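Local coordinates for lysine cyclodeaminase (Streptomyces pristinaespiralis, PDB 5YU3), which probably catalyses the NAD-dependent cyclisation of L-lysine to L-pipecolic acid with release of ammonia, and also recognises L-ornithine and L-2,4-diaminobutyric acid, at residues A12-A17 / E317-R322; G96-Y101 / V115-L120; A129-A134 / S158-L163. All coordinates share one frame; numbering follows the deposited sequence.

Contact 1 of 3, residues A12-A17 / E317-R322; sequences AEVVAA and EAAAER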
loop_
_atom_site.group_PDB
_atom_site.type_symbol
_atom_site.label_atom_id
_atom_site.label_comp_id
_atom_site.label_asym_id
_atom_site.label_seq_id
_atom_site.Cartn_x
_atom_site.Cartn_y
_atom_site.Cartn_z
ATOM N N ALA A 12 1.475 23.646 -1.511
ATOM C CA ALA A 12 2.240 24.872 -1.284
ATOM C C ALA A 12 1.325 26.053 -0.964
ATOM O O ALA A 12 1.635 26.872 -0.089
ATOM C CB ALA A 12 3.105 25.174 -2.508
ATOM N N GLU A 13 0.184 26.144 -1.642
ATOM C CA GLU A 13 -0.702 27.276 -1.401
ATOM C C GLU A 13 -1.390 27.161 -0.053
ATOM O O GLU A 13 -1.642 28.181 0.595
ATOM C CB GLU A 13 -1.721 27.398 -2.531
ATOM C CG GLU A 13 -1.093 27.857 -3.845
ATOM C CD GLU A 13 -0.508 29.251 -3.740
ATOM O OE1 GLU A 13 -1.285 30.224 -3.862
ATOM O OE2 GLU A 13 0.717 29.379 -3.521
ATOM N N VAL A 14 -1.687 25.940 0.400
ATOM C CA VAL A 14 -2.256 25.782 1.735
ATOM C C VAL A 14 -1.285 26.298 2.787
ATOM O O VAL A 14 -1.661 27.066 3.680
ATOM C CB VAL A 14 -2.641 24.314 1.999
ATOM C CG1 VAL A 14 -2.905 24.110 3.490
ATOM C CG2 VAL A 14 -3.898 23.941 1.198
ATOM N N VAL A 15 -0.022 25.866 2.721
ATOM C CA VAL A 15 0.898 26.290 3.771
ATOM C C VAL A 15 1.236 27.769 3.617
ATOM O O VAL A 15 1.464 28.459 4.615
ATOM C CB VAL A 15 2.167 25.412 3.806
ATOM C CG1 VAL A 15 2.953 25.542 2.533
ATOM C CG2 VAL A 15 3.040 25.782 5.017
ATOM N N ALA A 16 1.250 28.286 2.387
ATOM C CA ALA A 16 1.507 29.716 2.207
ATOM C C ALA A 16 0.378 30.565 2.781
ATOM O O ALA A 16 0.636 31.576 3.445
ATOM C CB ALA A 16 1.725 30.043 0.727
ATOM N N ALA A 17 -0.882 30.176 2.534
ATOM C CA ALA A 17 -2.007 30.977 3.009
ATOM C C ALA A 17 -2.141 30.914 4.526
ATOM O O ALA A 17 -2.402 31.932 5.186
ATOM C CB ALA A 17 -3.303 30.502 2.351
ATOM N N GLU A 317 -9.211 19.850 4.957
ATOM C CA GLU A 317 -10.099 20.892 5.461
ATOM C C GLU A 317 -9.729 22.251 4.878
ATOM O O GLU A 317 -10.598 22.999 4.411
ATOM C CB GLU A 317 -10.053 20.930 6.990
ATOM C CG GLU A 317 -10.778 19.766 7.654
ATOM C CD GLU A 317 -10.596 19.750 9.159
ATOM O OE1 GLU A 317 -9.995 20.700 9.688
ATOM O OE2 GLU A 317 -11.045 18.778 9.803
ATOM N N ALA A 318 -8.436 22.586 4.901
ATOM C CA ALA A 318 -7.994 23.863 4.345
ATOM C C ALA A 318 -8.194 23.906 2.835
ATOM O O ALA A 318 -8.609 24.936 2.289
ATOM C CB ALA A 318 -6.528 24.118 4.706
ATOM N N ALA A 319 -7.900 22.799 2.142
ATOM C CA ALA A 319 -8.066 22.767 0.691
ATOM C C ALA A 319 -9.537 22.849 0.293
ATOM O O ALA A 319 -9.880 23.511 -0.695
ATOM C CB ALA A 319 -7.427 21.499 0.119
ATOM N N ALA A 320 -10.420 22.178 1.040
ATOM C CA ALA A 320 -11.845 22.234 0.724
ATOM C C ALA A 320 -12.395 23.642 0.921
ATOM O O ALA A 320 -13.184 24.130 0.102
ATOM C CB ALA A 320 -12.616 21.238 1.589
ATOM N N GLU A 321 -11.997 24.290 2.018
ATOM C CA GLU A 321 -12.377 25.671 2.299
ATOM C C GLU A 321 -12.030 26.597 1.138
ATOM O O GLU A 321 -12.785 27.527 0.820
ATOM C CB GLU A 321 -11.644 26.113 3.564
ATOM C CG GLU A 321 -12.236 27.240 4.356
ATOM C CD GLU A 321 -11.256 27.706 5.416
ATOM O OE1 GLU A 321 -10.635 26.833 6.068
ATOM O OE2 GLU A 321 -11.081 28.934 5.572
ATOM N N ARG A 322 -10.883 26.364 0.506
ATOM C CA ARG A 322 -10.353 27.232 -0.538
ATOM C C ARG A 322 -10.590 26.692 -1.937
ATOM O O ARG A 322 -10.093 27.277 -2.907
ATOM C CB ARG A 322 -8.857 27.447 -0.316
ATOM C CG ARG A 322 -8.568 28.151 0.994
ATOM C CD ARG A 322 -7.089 28.106 1.370
ATOM N NE ARG A 322 -6.812 29.171 2.335
ATOM C CZ ARG A 322 -7.014 29.059 3.636
ATOM N NH1 ARG A 322 -7.473 27.913 4.146
ATOM N NH2 ARG A 322 -6.754 30.088 4.433
#

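Contact 2 of 3, residues G96-Y101 / V115-L120; sequences GTVARY and VLLTAL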
loop_
_atom_site.group_PDB
_atom_site.type_symbol
_atom_site.label_atom_id
_atom_site.label_comp_id
_atom_site.label_asym_id
_atom_site.label_seq_id
_atom_site.Cartn_x
_atom_site.Cartn_y
_atom_site.Cartn_z
ATOM N N GLY A 96 7.192 10.515 -0.466
ATOM C CA GLY A 96 5.974 9.736 -0.341
ATOM C C GLY A 96 4.730 10.498 -0.750
ATOM O O GLY A 96 4.777 11.683 -1.092
ATOM N N THR A 97 3.604 9.786 -0.693
ATOM C CA THR A 97 2.290 10.306 -1.052
ATOM C C THR A 97 1.255 9.684 -0.120
ATOM O O THR A 97 1.479 8.618 0.454
ATOM C CB THR A 97 1.957 10.000 -2.524
ATOM O OG1 THR A 97 2.439 8.698 -2.852
ATOM C CG2 THR A 97 2.631 11.008 -3.461
ATOM N N VAL A 98 0.115 10.356 0.042
ATOM C CA VAL A 98 -0.932 9.896 0.948
ATOM C C VAL A 98 -2.241 9.848 0.175
ATOM O O VAL A 98 -2.633 10.844 -0.443
ATOM C CB VAL A 98 -1.087 10.796 2.191
ATOM C CG1 VAL A 98 -1.868 10.059 3.283
ATOM C CG2 VAL A 98 0.281 11.243 2.724
ATOM N N ALA A 99 -2.914 8.696 0.211
ATOM C CA ALA A 99 -4.185 8.521 -0.480
ATOM C C ALA A 99 -5.303 8.244 0.516
ATOM O O ALA A 99 -5.076 7.709 1.608
ATOM C CB ALA A 99 -4.107 7.372 -1.506
ATOM N N ARG A 100 -6.526 8.604 0.127
ATOM C CA ARG A 100 -7.711 8.301 0.909
ATOM C C ARG A 100 -8.690 7.527 0.035
ATOM O O ARG A 100 -8.861 7.852 -1.145
ATOM C CB ARG A 100 -8.368 9.580 1.439
ATOM C CG ARG A 100 -9.569 9.306 2.324
ATOM C CD ARG A 100 -10.015 10.551 3.054
ATOM N NE ARG A 100 -9.080 10.901 4.119
ATOM C CZ ARG A 100 -9.347 11.774 5.083
ATOM N NH1 ARG A 100 -10.522 12.378 5.109
ATOM N NH2 ARG A 100 -8.434 12.037 6.021
ATOM N N TYR A 101 -9.296 6.488 0.612
ATOM C CA TYR A 101 -10.231 5.594 -0.066
ATOM C C TYR A 101 -11.546 5.562 0.698
ATOM O O TYR A 101 -11.552 5.509 1.929
ATOM C CB TYR A 101 -9.657 4.159 -0.168
ATOM C CG TYR A 101 -8.348 4.100 -0.913
ATOM C CD1 TYR A 101 -7.146 4.360 -0.264
ATOM C CD2 TYR A 101 -8.315 3.812 -2.279
ATOM C CE1 TYR A 101 -5.957 4.330 -0.941
ATOM C CE2 TYR A 101 -7.119 3.776 -2.970
ATOM C CZ TYR A 101 -5.940 4.039 -2.293
ATOM O OH TYR A 101 -4.741 4.015 -2.955
ATOM N N VAL A 115 5.489 14.406 1.342
ATOM C CA VAL A 115 6.787 14.907 1.813
ATOM C C VAL A 115 6.601 15.953 2.913
ATOM O O VAL A 115 7.128 15.811 4.028
ATOM C CB VAL A 115 7.612 15.477 0.646
ATOM C CG1 VAL A 115 8.894 16.135 1.177
ATOM C CG2 VAL A 115 7.960 14.390 -0.358
ATOM N N LEU A 116 5.876 17.039 2.606
ATOM C CA LEU A 116 5.650 18.077 3.613
ATOM C C LEU A 116 4.843 17.535 4.789
ATOM O O LEU A 116 5.201 17.752 5.951
ATOM C CB LEU A 116 4.944 19.287 2.993
ATOM C CG LEU A 116 4.593 20.418 3.968
ATOM C CD1 LEU A 116 5.846 20.964 4.638
ATOM C CD2 LEU A 116 3.810 21.540 3.249
ATOM N N LEU A 117 3.735 16.845 4.499
ATOM C CA LEU A 117 2.889 16.270 5.542
ATOM C C LEU A 117 3.689 15.392 6.509
ATOM O O LEU A 117 3.474 15.453 7.727
ATOM C CB LEU A 117 1.752 15.468 4.886
ATOM C CG LEU A 117 0.722 14.710 5.725
ATOM C CD1 LEU A 117 -0.590 14.574 4.951
ATOM C CD2 LEU A 117 1.222 13.315 6.117
ATOM N N THR A 118 4.583 14.550 5.987
ATOM C CA THR A 118 5.367 13.672 6.862
ATOM C C THR A 118 6.242 14.503 7.796
ATOM O O THR A 118 6.289 14.264 9.011
ATOM C CB THR A 118 6.232 12.701 6.041
ATOM O OG1 THR A 118 5.390 11.779 5.327
ATOM C CG2 THR A 118 7.176 11.885 6.958
ATOM N N ALA A 119 6.916 15.513 7.244
ATOM C CA ALA A 119 7.774 16.364 8.066
ATOM C C ALA A 119 6.960 17.094 9.125
ATOM O O ALA A 119 7.400 17.225 10.273
ATOM C CB ALA A 119 8.536 17.356 7.178
ATOM N N LEU A 120 5.760 17.567 8.762
ATOM C CA LEU A 120 4.918 18.283 9.711
ATOM C C LEU A 120 4.475 17.382 10.857
ATOM O O LEU A 120 4.595 17.757 12.029
ATOM C CB LEU A 120 3.693 18.867 9.000
ATOM C CG LEU A 120 4.023 19.981 8.002
ATOM C CD1 LEU A 120 2.753 20.448 7.270
ATOM C CD2 LEU A 120 4.705 21.158 8.688
#

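Contact 3 of 3, residues A129-A134 / S158-L163; sequences ASRLLA and SLVLPL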
loop_
_atom_site.group_PDB
_atom_site.type_symbol
_atom_site.label_atom_id
_atom_site.label_comp_id
_atom_site.label_asym_id
_atom_site.label_seq_id
_atom_site.Cartn_x
_atom_site.Cartn_y
_atom_site.Cartn_z
ATOM N N ALA A 129 4.973 14.825 22.545
ATOM C CA ALA A 129 5.706 14.072 23.565
ATOM C C ALA A 129 6.525 14.991 24.454
ATOM O O ALA A 129 6.640 14.751 25.663
ATOM C CB ALA A 129 6.634 13.046 22.917
ATOM N N SER A 130 7.131 16.027 23.867
ATOM C CA SER A 130 8.021 16.891 24.638
ATOM C C SER A 130 7.243 17.819 25.559
ATOM O O SER A 130 7.741 18.192 26.627
ATOM C CB SER A 130 8.917 17.695 23.701
ATOM O OG SER A 130 9.734 16.856 22.908
ATOM N N ARG A 131 6.026 18.206 25.174
ATOM C CA ARG A 131 5.186 18.943 26.104
ATOM C C ARG A 131 4.943 18.130 27.369
ATOM O O ARG A 131 4.915 18.681 28.477
ATOM C CB ARG A 131 3.865 19.312 25.424
ATOM C CG ARG A 131 3.223 20.570 25.945
ATOM C CD ARG A 131 2.284 21.122 24.887
ATOM N NE ARG A 131 1.518 20.031 24.295
ATOM C CZ ARG A 131 0.538 20.196 23.414
ATOM N NH1 ARG A 131 0.204 21.424 23.009
ATOM N NH2 ARG A 131 -0.104 19.129 22.938
ATOM N N LEU A 132 4.786 16.812 27.224
ATOM C CA LEU A 132 4.533 15.950 28.374
ATOM C C LEU A 132 5.794 15.663 29.186
ATOM O O LEU A 132 5.706 15.495 30.409
ATOM C CB LEU A 132 3.922 14.620 27.919
ATOM C CG LEU A 132 2.428 14.611 27.563
ATOM C CD1 LEU A 132 2.133 13.511 26.557
ATOM C CD2 LEU A 132 1.573 14.441 28.807
ATOM N N LEU A 133 6.963 15.575 28.538
ATOM C CA LEU A 133 8.131 14.956 29.160
ATOM C C LEU A 133 9.377 15.828 29.212
ATOM O O LEU A 133 10.354 15.433 29.866
ATOM C CB LEU A 133 8.481 13.644 28.432
ATOM C CG LEU A 133 7.436 12.534 28.583
ATOM C CD1 LEU A 133 7.734 11.352 27.667
ATOM C CD2 LEU A 133 7.365 12.076 30.034
ATOM N N ALA A 134 9.407 16.964 28.531
ATOM C CA ALA A 134 10.516 17.891 28.700
ATOM C C ALA A 134 10.142 18.954 29.725
ATOM O O ALA A 134 8.962 19.254 29.939
ATOM C CB ALA A 134 10.886 18.563 27.372
ATOM N N SER A 158 9.973 24.570 18.961
ATOM C CA SER A 158 10.008 25.998 19.266
ATOM C C SER A 158 8.617 26.576 19.501
ATOM O O SER A 158 8.507 27.643 20.115
ATOM C CB SER A 158 10.725 26.773 18.149
ATOM O OG SER A 158 9.863 26.995 17.030
ATOM N N LEU A 159 7.549 25.900 19.048
ATOM C CA LEU A 159 6.205 26.396 19.313
ATOM C C LEU A 159 5.660 25.946 20.654
ATOM O O LEU A 159 4.674 26.522 21.126
ATOM C CB LEU A 159 5.218 25.950 18.218
ATOM C CG LEU A 159 5.602 26.318 16.785
ATOM C CD1 LEU A 159 4.595 25.724 15.825
ATOM C CD2 LEU A 159 5.691 27.831 16.592
ATOM N N VAL A 160 6.244 24.916 21.270
ATOM C CA VAL A 160 5.712 24.394 22.523
ATOM C C VAL A 160 6.668 24.571 23.695
ATOM O O VAL A 160 6.249 24.363 24.847
ATOM C CB VAL A 160 5.304 22.911 22.385
ATOM C CG1 VAL A 160 4.211 22.765 21.303
ATOM C CG2 VAL A 160 6.500 22.067 22.034
ATOM N N LEU A 161 7.925 24.934 23.447
ATOM C CA LEU A 161 8.909 25.179 24.490
ATOM C C LEU A 161 9.612 26.508 24.256
ATOM O O LEU A 161 9.789 26.930 23.108
ATOM C CB LEU A 161 9.962 24.060 24.543
ATOM C CG LEU A 161 9.465 22.653 24.870
ATOM C CD1 LEU A 161 10.568 21.637 24.586
ATOM C CD2 LEU A 161 8.948 22.584 26.319
ATOM N N PRO A 162 10.046 27.179 25.328
ATOM C CA PRO A 162 10.689 28.500 25.196
ATOM C C PRO A 162 12.152 28.410 24.777
ATOM O O PRO A 162 13.062 28.906 25.457
ATOM C CB PRO A 162 10.503 29.088 26.597
ATOM C CG PRO A 162 10.539 27.759 27.494
ATOM C CD PRO A 162 9.948 26.822 26.790
ATOM N N LEU A 163 12.386 27.784 23.626
ATOM C CA LEU A 163 13.738 27.513 23.164
ATOM C C LEU A 163 14.447 28.804 22.790
ATOM O O LEU A 163 13.895 29.647 22.075
ATOM C CB LEU A 163 13.719 26.572 21.960
ATOM C CG LEU A 163 13.158 25.168 22.184
ATOM C CD1 LEU A 163 13.327 24.346 20.919
ATOM C CD2 LEU A 163 13.844 24.473 23.359
#

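Contact 1 of 3, residues A12-A17 / E317-R322
Val14 and Ala318 bring two helices together with two methyl groups, Val14 CG1 lying 3.8 Å from Ala318 CB. The two branches of the valine meet two consecutive alanines. CG1, anti to the backbone N (chi1 166°), takes Ala318, while CG2, on the branch beside that N, comes to Ala319, 4.3 Å from its backbone N and almost as near to its CB. No hydrogen bond crosses between the two segments. Because the residues met here are alanines, the two backbones can come close, and CA of Val14 is 6.6 Å from CA of Ala318. The pair illustrates how segments far apart in sequence are brought together: helix 8-18 follows the first strand, 3-6, and helix 305-321 comes some 300 residues later, yet both belong to the domain built on the mixed sheet. Ala319 also rests on Trp4 and Leu6 of strand 3-6, so Ala319 meets both that strand and the earlier helix. One turn further along helix 8-18, the partner changes character. Arg322 of the other segment carries its side chain extended from CG to NE, and a turn about the last bond (chi4 84°) sets the guanidinium across the line of the chain. Ala17 CB meets the group obliquely, 3.8 Å from Arg322 NE and 4.1 Å from Arg322 NH2. Ala318 O lies in the guanidinium plane, at its edge. Arg322 NH1 is also 3.9 Å from Glu321 OE1, a long salt bridge between neighbours in the chain.

Contact 2 of 3, residues G96-Y101 / V115-L120
Leu117 and Val98 meet tip to tip where a beta hairpin runs straight into a helix: strand 94-102 pairs antiparallel with strand 108-113, and helix 115-133 starts immediately afterwards and turns back over the sheet. From CB, Leu117 sends CG anti to its backbone N (chi1 178°), out from the helix toward the strand. CB itself stays 5.0 Å from Val98 CG2, and CG is still 4.6 Å from that methyl. The fork makes the contact, with CD1 and CD2 of Leu117 each 4.1 Å from Val98 CG2, so that one methyl of the valine faces both of the leucine. Leu117 also touches Asp308 and Ala311 of helix 305-321, and Val98 touches Met312. Thr118, the next residue along the helix, touches both the bound proline and NAD, and its OG1 is hydrogen-bonded to Lys77 NZ and Gly114 O. At the helix start, the Asp113 carboxylate accepts hydrogen bonds from the N-H groups of Val115 and Leu116. Gly96 passes close beside this turn, and its buried amide, which has no hydrogen-bonding partner in the model, has Val115 CG2 4.0 Å from Gly96 N.

Contact 3 of 3, residues A129-A134 / S158-L163
In the Rossmann-type NAD-binding domain, the last turn of helix 115-133 and the residue after it pack against Val160 and Leu161, on the chain running from helix 148-160 to strand 165-169. Leu161 CG is beside the backbone N and anti to the carbonyl carbon (chi1 -62°), a setting that lets CD1 reach across to the other segment. There CD1 lies over two side chains one helical turn apart, 4.2 Å from Ala134 CB and 4.4 Å from Ser130 CB. The serine takes part through CB, while its OG is hydrogen-bonded to Ser126 O and Asn231 ND2. Helix 148-160 is the connection of a beta-alpha-beta crossover between parallel strands 140-144 and 165-169, and the final turn of helix 115-133 also rests on His229 of strand 229-232. Beyond Leu161, Pro162 centres an inverse gamma turn, closed by a weak bond of 2.8 Å from Leu163 N to Leu161 O, and the chain leads on to strand 165-169. Arg131, on the solvent-exposed side, takes part through its aliphatic portion: its CD is 4.3 Å from Val160 CB, and past it the chain bends (chi3 43°), with NH2 weakly hydrogen-bonded to Thr32 OG1 of helix 20-39.

From the N terminus, the chain enters contact 1 first, at 12-17, and leaves it open for some 300 residues. Within that span contact 2 closes a short loop between 96-101 and 115-120, and contact 3 then opens at 129-134 and closes at 158-163; these two follow in series and do not cross. Helix 115-133 serves both, its start bound to the mixed sheet and its end to the Rossmann-type domain, so it spans the two halves of the fold. Contact 1 closes last, at 317-322. It touches contact 2 through Val15 CG1 and Leu116 CD2, 4.2 Å apart, whereas contact 3 stands clear of both.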